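Local structure of pectinesterase A (Erwinia chrysanthemi, 2NTP) at residues L156-I170 with I177-V191. The protein hydrolyses the methyl esters of pectin's galacturonosyl chain, releasing methanol, as a secreted monomeric enzyme that starts the maceration and soft-rotting of plant tissue. Residues are numbered along the deposited sequence; the frame is centred on the assembly and turned at random.
With ADA (alpha-D-galactopyranuronic acid), chain C.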
loop_
_atom_site.group_PDB
_atom_site.type_symbol
_atom_site.label_atom_id
_atom_site.label_comp_id
_atom_site.label_asym_id
_atom_site.label_seq_id
_atom_site.Cartn_x
_atom_site.Cartn_y
_atom_site.Cartn_z
ATOM N N LEU A 156 -1.089 -2.320 -0.017
ATOM C CA LEU A 156 0.120 -1.533 -0.281
ATOM C C LEU A 156 1.145 -1.668 0.842
ATOM O O LEU A 156 0.885 -1.269 1.981
ATOM C CB LEU A 156 -0.230 -0.059 -0.492
ATOM C CG LEU A 156 0.968 0.884 -0.675
ATOM C CD1 LEU A 156 1.845 0.472 -1.872
ATOM C CD2 LEU A 156 0.489 2.333 -0.821
ATOM N N TYR A 157 2.308 -2.210 0.486
ATOM C CA TYR A 157 3.403 -2.466 1.420
ATOM C C TYR A 157 4.500 -1.463 1.080
ATOM O O TYR A 157 5.169 -1.599 0.062
ATOM C CB TYR A 157 3.911 -3.904 1.215
ATOM C CG TYR A 157 4.841 -4.481 2.281
ATOM C CD1 TYR A 157 5.391 -3.690 3.293
ATOM C CD2 TYR A 157 5.179 -5.838 2.256
ATOM C CE1 TYR A 157 6.253 -4.240 4.258
ATOM C CE2 TYR A 157 6.037 -6.392 3.206
ATOM C CZ TYR A 157 6.562 -5.594 4.203
ATOM O OH TYR A 157 7.409 -6.153 5.138
ATOM N N VAL A 158 4.655 -0.435 1.910
ATOM C CA VAL A 158 5.674 0.587 1.685
ATOM C C VAL A 158 6.800 0.482 2.716
ATOM O O VAL A 158 6.616 0.813 3.885
ATOM C CB VAL A 158 5.070 2.026 1.647
ATOM C CG1 VAL A 158 4.433 2.307 0.283
ATOM C CG2 VAL A 158 4.047 2.229 2.764
ATOM N N SER A 159 7.958 -0.001 2.266
ATOM C CA SER A 159 9.133 -0.146 3.126
ATOM C C SER A 159 10.285 0.733 2.627
ATOM O O SER A 159 10.184 1.346 1.572
ATOM C CB SER A 159 9.557 -1.619 3.173
ATOM O OG SER A 159 10.555 -1.849 4.154
ATOM N N GLY A 160 11.358 0.809 3.406
ATOM C CA GLY A 160 12.575 1.514 3.000
ATOM C C GLY A 160 12.471 3.023 2.889
ATOM O O GLY A 160 12.245 3.714 3.879
ATOM N N GLY A 161 12.650 3.529 1.670
ATOM C CA GLY A 161 12.816 4.958 1.442
ATOM C C GLY A 161 11.528 5.727 1.221
ATOM O O GLY A 161 10.508 5.454 1.862
ATOM N N ARG A 162 11.583 6.683 0.297
ATOM C CA ARG A 162 10.474 7.599 0.052
ATOM C C ARG A 162 9.650 7.188 -1.154
ATOM O O ARG A 162 10.186 6.835 -2.201
ATOM C CB ARG A 162 10.985 9.030 -0.146
ATOM C CG ARG A 162 12.009 9.459 0.885
ATOM C CD ARG A 162 13.401 9.496 0.263
ATOM N NE ARG A 162 13.763 10.865 -0.029
ATOM C CZ ARG A 162 14.837 11.262 -0.706
ATOM N NH1 ARG A 162 15.705 10.395 -1.226
ATOM N NH2 ARG A 162 15.026 12.557 -0.869
ATOM N N SER A 163 8.334 7.231 -0.990
ATOM C CA SER A 163 7.416 7.011 -2.098
ATOM C C SER A 163 6.372 8.117 -2.086
ATOM O O SER A 163 6.042 8.656 -1.030
ATOM C CB SER A 163 6.738 5.652 -1.971
ATOM O OG SER A 163 6.129 5.544 -0.703
ATOM N N PHE A 164 5.858 8.447 -3.263
ATOM C CA PHE A 164 4.852 9.501 -3.385
ATOM C C PHE A 164 3.721 8.999 -4.264
ATOM O O PHE A 164 3.958 8.487 -5.361
ATOM C CB PHE A 164 5.484 10.777 -3.962
ATOM C CG PHE A 164 4.510 11.919 -4.155
ATOM C CD1 PHE A 164 3.717 12.377 -3.105
ATOM C CD2 PHE A 164 4.411 12.553 -5.390
ATOM C CE1 PHE A 164 2.821 13.438 -3.286
ATOM C CE2 PHE A 164 3.525 13.621 -5.583
ATOM C CZ PHE A 164 2.728 14.061 -4.531
ATOM N N PHE A 165 2.499 9.117 -3.748
ATOM C CA PHE A 165 1.291 8.677 -4.433
ATOM C C PHE A 165 0.398 9.885 -4.644
ATOM O O PHE A 165 0.056 10.586 -3.694
ATOM C CB PHE A 165 0.568 7.616 -3.602
ATOM C CG PHE A 165 1.378 6.369 -3.387
ATOM C CD1 PHE A 165 2.352 6.318 -2.387
ATOM C CD2 PHE A 165 1.167 5.246 -4.181
ATOM C CE1 PHE A 165 3.111 5.170 -2.191
ATOM C CE2 PHE A 165 1.917 4.087 -3.989
ATOM C CZ PHE A 165 2.894 4.051 -2.996
ATOM N N SER A 166 0.031 10.119 -5.898
ATOM C CA SER A 166 -0.674 11.337 -6.278
ATOM C C SER A 166 -1.849 11.001 -7.185
ATOM O O SER A 166 -1.699 10.213 -8.121
ATOM C CB SER A 166 0.301 12.275 -6.996
ATOM O OG SER A 166 -0.355 13.402 -7.553
ATOM N N ASP A 167 -3.009 11.603 -6.909
ATOM C CA ASP A 167 -4.221 11.406 -7.717
ATOM C C ASP A 167 -4.529 9.919 -7.841
ATOM O O ASP A 167 -4.796 9.403 -8.932
ATOM C CB ASP A 167 -4.085 12.056 -9.108
ATOM C CG ASP A 167 -3.685 13.525 -9.042
ATOM O OD1 ASP A 167 -3.906 14.187 -8.003
ATOM O OD2 ASP A 167 -3.144 14.025 -10.051
ATOM N N CYS A 168 -4.499 9.240 -6.701
ATOM C CA CYS A 168 -4.504 7.795 -6.687
ATOM C C CYS A 168 -5.776 7.218 -6.073
ATOM O O CYS A 168 -6.537 7.926 -5.412
ATOM C CB CYS A 168 -3.242 7.284 -5.980
ATOM S SG CYS A 168 -3.281 7.206 -4.170
ATOM N N ARG A 169 -6.021 5.938 -6.342
ATOM C CA ARG A 169 -7.056 5.185 -5.641
ATOM C C ARG A 169 -6.390 3.991 -4.987
ATOM O O ARG A 169 -5.597 3.296 -5.620
ATOM C CB ARG A 169 -8.164 4.723 -6.600
ATOM C CG ARG A 169 -9.403 4.116 -5.905
ATOM C CD ARG A 169 -10.302 3.420 -6.930
ATOM N NE ARG A 169 -11.573 2.916 -6.387
ATOM C CZ ARG A 169 -11.787 1.671 -5.956
ATOM N NH1 ARG A 169 -10.808 0.768 -5.956
ATOM N NH2 ARG A 169 -12.991 1.331 -5.498
ATOM N N ILE A 170 -6.681 3.776 -3.706
ATOM C CA ILE A 170 -6.182 2.595 -2.995
ATOM C C ILE A 170 -7.337 1.985 -2.214
ATOM O O ILE A 170 -7.981 2.672 -1.426
ATOM C CB ILE A 170 -5.004 2.927 -2.036
ATOM C CG1 ILE A 170 -3.871 3.647 -2.789
ATOM C CG2 ILE A 170 -4.494 1.646 -1.360
ATOM C CD1 ILE A 170 -2.744 4.194 -1.905
ATOM N N ILE A 177 -2.554 -0.011 3.858
ATOM C CA ILE A 177 -1.304 0.715 3.647
ATOM C C ILE A 177 -0.475 0.423 4.880
ATOM O O ILE A 177 -0.855 0.811 5.979
ATOM C CB ILE A 177 -1.497 2.244 3.519
ATOM C CG1 ILE A 177 -2.446 2.580 2.361
ATOM C CG2 ILE A 177 -0.137 2.932 3.328
ATOM C CD1 ILE A 177 -2.946 4.033 2.364
ATOM N N PHE A 178 0.642 -0.272 4.707
ATOM C CA PHE A 178 1.438 -0.689 5.869
ATOM C C PHE A 178 2.927 -0.699 5.561
ATOM O O PHE A 178 3.332 -0.777 4.397
ATOM C CB PHE A 178 0.973 -2.063 6.392
ATOM C CG PHE A 178 1.363 -3.227 5.513
ATOM C CD1 PHE A 178 0.769 -3.407 4.265
ATOM C CD2 PHE A 178 2.314 -4.154 5.942
ATOM C CE1 PHE A 178 1.131 -4.474 3.446
ATOM C CE2 PHE A 178 2.672 -5.241 5.137
ATOM C CZ PHE A 178 2.077 -5.401 3.891
ATOM N N GLY A 179 3.739 -0.619 6.613
ATOM C CA GLY A 179 5.188 -0.679 6.446
ATOM C C GLY A 179 5.910 0.499 7.070
ATOM O O GLY A 179 5.298 1.353 7.714
ATOM N N ASP A 180 7.225 0.527 6.868
ATOM C CA ASP A 180 8.124 1.433 7.577
ATOM C C ASP A 180 8.653 2.551 6.683
ATOM O O ASP A 180 9.492 3.341 7.107
ATOM C CB ASP A 180 9.307 0.633 8.117
ATOM C CG ASP A 180 10.061 -0.079 7.010
ATOM O OD1 ASP A 180 9.529 -1.070 6.462
ATOM O OD2 ASP A 180 11.176 0.356 6.674
ATOM N N GLY A 181 8.167 2.613 5.448
ATOM C CA GLY A 181 8.636 3.620 4.494
ATOM C C GLY A 181 8.152 5.023 4.812
ATOM O O GLY A 181 7.282 5.226 5.674
ATOM N N THR A 182 8.748 6.000 4.137
ATOM C CA THR A 182 8.228 7.354 4.143
ATOM C C THR A 182 7.343 7.434 2.905
ATOM O O THR A 182 7.839 7.453 1.780
ATOM C CB THR A 182 9.358 8.400 4.073
ATOM O OG1 THR A 182 10.202 8.272 5.230
ATOM C CG2 THR A 182 8.787 9.809 4.020
ATOM N N ALA A 183 6.031 7.439 3.120
ATOM C CA ALA A 183 5.087 7.391 2.017
ATOM C C ALA A 183 4.104 8.540 2.138
ATOM O O ALA A 183 3.374 8.649 3.131
ATOM C CB ALA A 183 4.351 6.046 1.995
ATOM N N LEU A 184 4.114 9.405 1.129
ATOM C CA LEU A 184 3.258 10.585 1.085
ATOM C C LEU A 184 2.153 10.363 0.061
ATOM O O LEU A 184 2.420 9.936 -1.068
ATOM C CB LEU A 184 4.084 11.830 0.717
ATOM C CG LEU A 184 3.357 13.170 0.536
ATOM C CD1 LEU A 184 2.720 13.647 1.854
ATOM C CD2 LEU A 184 4.313 14.226 0.000
ATOM N N PHE A 185 0.918 10.657 0.466
ATOM C CA PHE A 185 -0.252 10.459 -0.381
ATOM C C PHE A 185 -0.948 11.799 -0.524
ATOM O O PHE A 185 -1.293 12.430 0.481
ATOM C CB PHE A 185 -1.210 9.436 0.251
ATOM C CG PHE A 185 -0.578 8.097 0.518
ATOM C CD1 PHE A 185 0.174 7.875 1.676
ATOM C CD2 PHE A 185 -0.723 7.058 -0.397
ATOM C CE1 PHE A 185 0.768 6.639 1.911
ATOM C CE2 PHE A 185 -0.135 5.821 -0.169
ATOM C CZ PHE A 185 0.614 5.609 0.983
ATOM N N ASN A 186 -1.137 12.245 -1.761
ATOM C CA ASN A 186 -1.847 13.497 -2.007
ATOM C C ASN A 186 -2.973 13.344 -3.017
ATOM O O ASN A 186 -2.782 12.771 -4.093
ATOM C CB ASN A 186 -0.893 14.607 -2.446
ATOM C CG ASN A 186 -1.594 15.957 -2.563
ATOM O OD1 ASN A 186 -1.824 16.457 -3.663
ATOM N ND2 ASN A 186 -1.982 16.520 -1.430
ATOM N N ASN A 187 -4.145 13.866 -2.663
ATOM C CA ASN A 187 -5.324 13.799 -3.529
ATOM C C ASN A 187 -5.672 12.364 -3.926
ATOM O O ASN A 187 -5.951 12.074 -5.092
ATOM C CB ASN A 187 -5.159 14.706 -4.760
ATOM C CG ASN A 187 -6.455 14.905 -5.517
ATOM O OD1 ASN A 187 -7.525 15.032 -4.919
ATOM N ND2 ASN A 187 -6.368 14.933 -6.840
ATOM N N CYS A 188 -5.643 11.474 -2.936
ATOM C CA CYS A 188 -5.966 10.070 -3.147
ATOM C C CYS A 188 -7.323 9.717 -2.552
ATOM O O CYS A 188 -7.753 10.322 -1.559
ATOM C CB CYS A 188 -4.886 9.183 -2.528
ATOM S SG CYS A 188 -3.332 9.133 -3.452
ATOM N N ASP A 189 -7.987 8.736 -3.162
ATOM C CA ASP A 189 -9.170 8.120 -2.581
ATOM C C ASP A 189 -8.751 6.829 -1.901
ATOM O O ASP A 189 -8.263 5.907 -2.556
ATOM C CB ASP A 189 -10.214 7.814 -3.653
ATOM C CG ASP A 189 -11.021 9.034 -4.054
ATOM O OD1 ASP A 189 -10.771 10.126 -3.514
ATOM O OD2 ASP A 189 -11.907 8.892 -4.916
ATOM N N LEU A 190 -8.938 6.773 -0.591
ATOM C CA LEU A 190 -8.626 5.571 0.175
ATOM C C LEU A 190 -9.942 4.882 0.493
ATOM O O LEU A 190 -10.769 5.418 1.239
ATOM C CB LEU A 190 -7.846 5.922 1.450
ATOM C CG LEU A 190 -6.562 6.755 1.265
ATOM C CD1 LEU A 190 -5.855 6.954 2.598
ATOM C CD2 LEU A 190 -5.596 6.143 0.242
ATOM N N VAL A 191 -10.130 3.704 -0.098
ATOM C CA VAL A 191 -11.438 3.055 -0.162
ATOM C C VAL A 191 -11.516 1.843 0.768
ATOM O O VAL A 191 -10.884 0.817 0.514
ATOM C CB VAL A 191 -11.791 2.652 -1.625
ATOM C CG1 VAL A 191 -13.198 2.070 -1.710
ATOM C CG2 VAL A 191 -11.642 3.855 -2.574
HETATM C C1 ADA C . 6.277 -10.805 9.009
HETATM C C2 ADA C . 7.472 -9.862 9.156
HETATM C C3 ADA C . 7.615 -8.966 7.923
HETATM C C4 ADA C . 7.628 -9.798 6.637
HETATM C C5 ADA C . 6.397 -10.704 6.601
HETATM C C6 ADA C . 6.382 -11.583 5.379
HETATM O O2 ADA C . 7.273 -9.062 10.324
HETATM O O3 ADA C . 8.794 -8.150 8.028
HETATM O O4 ADA C . 8.797 -10.627 6.578
HETATM O O5 ADA C . 6.368 -11.528 7.777
HETATM O O6B ADA C . 6.656 -11.085 4.266
HETATM O O6A ADA C . 6.089 -12.787 5.527
HETATM O O HOH W 1 12.183 6.373 4.622
HETATM O O HOH W 2 12.407 2.527 6.293
HETATM O O HOH W 3 -0.783 15.601 -6.090
#
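Tyr157 and Phe178 stack on neighbouring coils of a right-handed parallel beta-helix, the fold of pectinesterases. Residues 156-170 and 177-191 each supply three short strands, one to each of three parallel sheets. Backbone hydrogen bonds join the coils along these strands. The pairing shifts by one residue between Tyr157 and Arg162, where Gly181 N reaches Val158 O from above the carbonyl plane.

Inside the coils, aromatic and aliphatic groups pack against one another. The rings of Phe165 and Phe185, which are in register, lie side by side and point the same way. Their planes are 13° apart but slid, and they barely overlap. Leu156 CD2 meets the edge of Phe185 in its plane, 3.6 Å from CE2. Ile170 CD1 reaches the same Phe185 CE2 at 3.5 Å. Leu149 of the preceding coil touches Leu156, Phe165 and Ile170, and Ile222 of the following one touches Phe185.

On the outer face, the Tyr157-Phe178 pair is an offset stack with centroids 4.3 Å apart. Phe178 CE2 sits over the centre of the Tyr157 ring. Phe178 has CG between its backbone N and carbonyl carbon (chi1 73°), which turns the ring back toward Tyr157. Tyr157 lines the glycan pocket, and Phe178 also touches the proton donor Asp154 and lies near substrate-binding Trp245.

Polar groups tie the turns. Ser159 OG donates to the syn lone pair of Asp180 OD1 at 2.6 Å. Asn187 ND2 donates to Asp167 OD1 at 2.8 Å, from above the carboxylate plane; Lys145 pairs with Asp167 OD2. Next to this turn, a disulfide links the coils covalently, Cys168 SG to Cys188 SG at 2.1 Å with a torsion of 120° about the S-S bond.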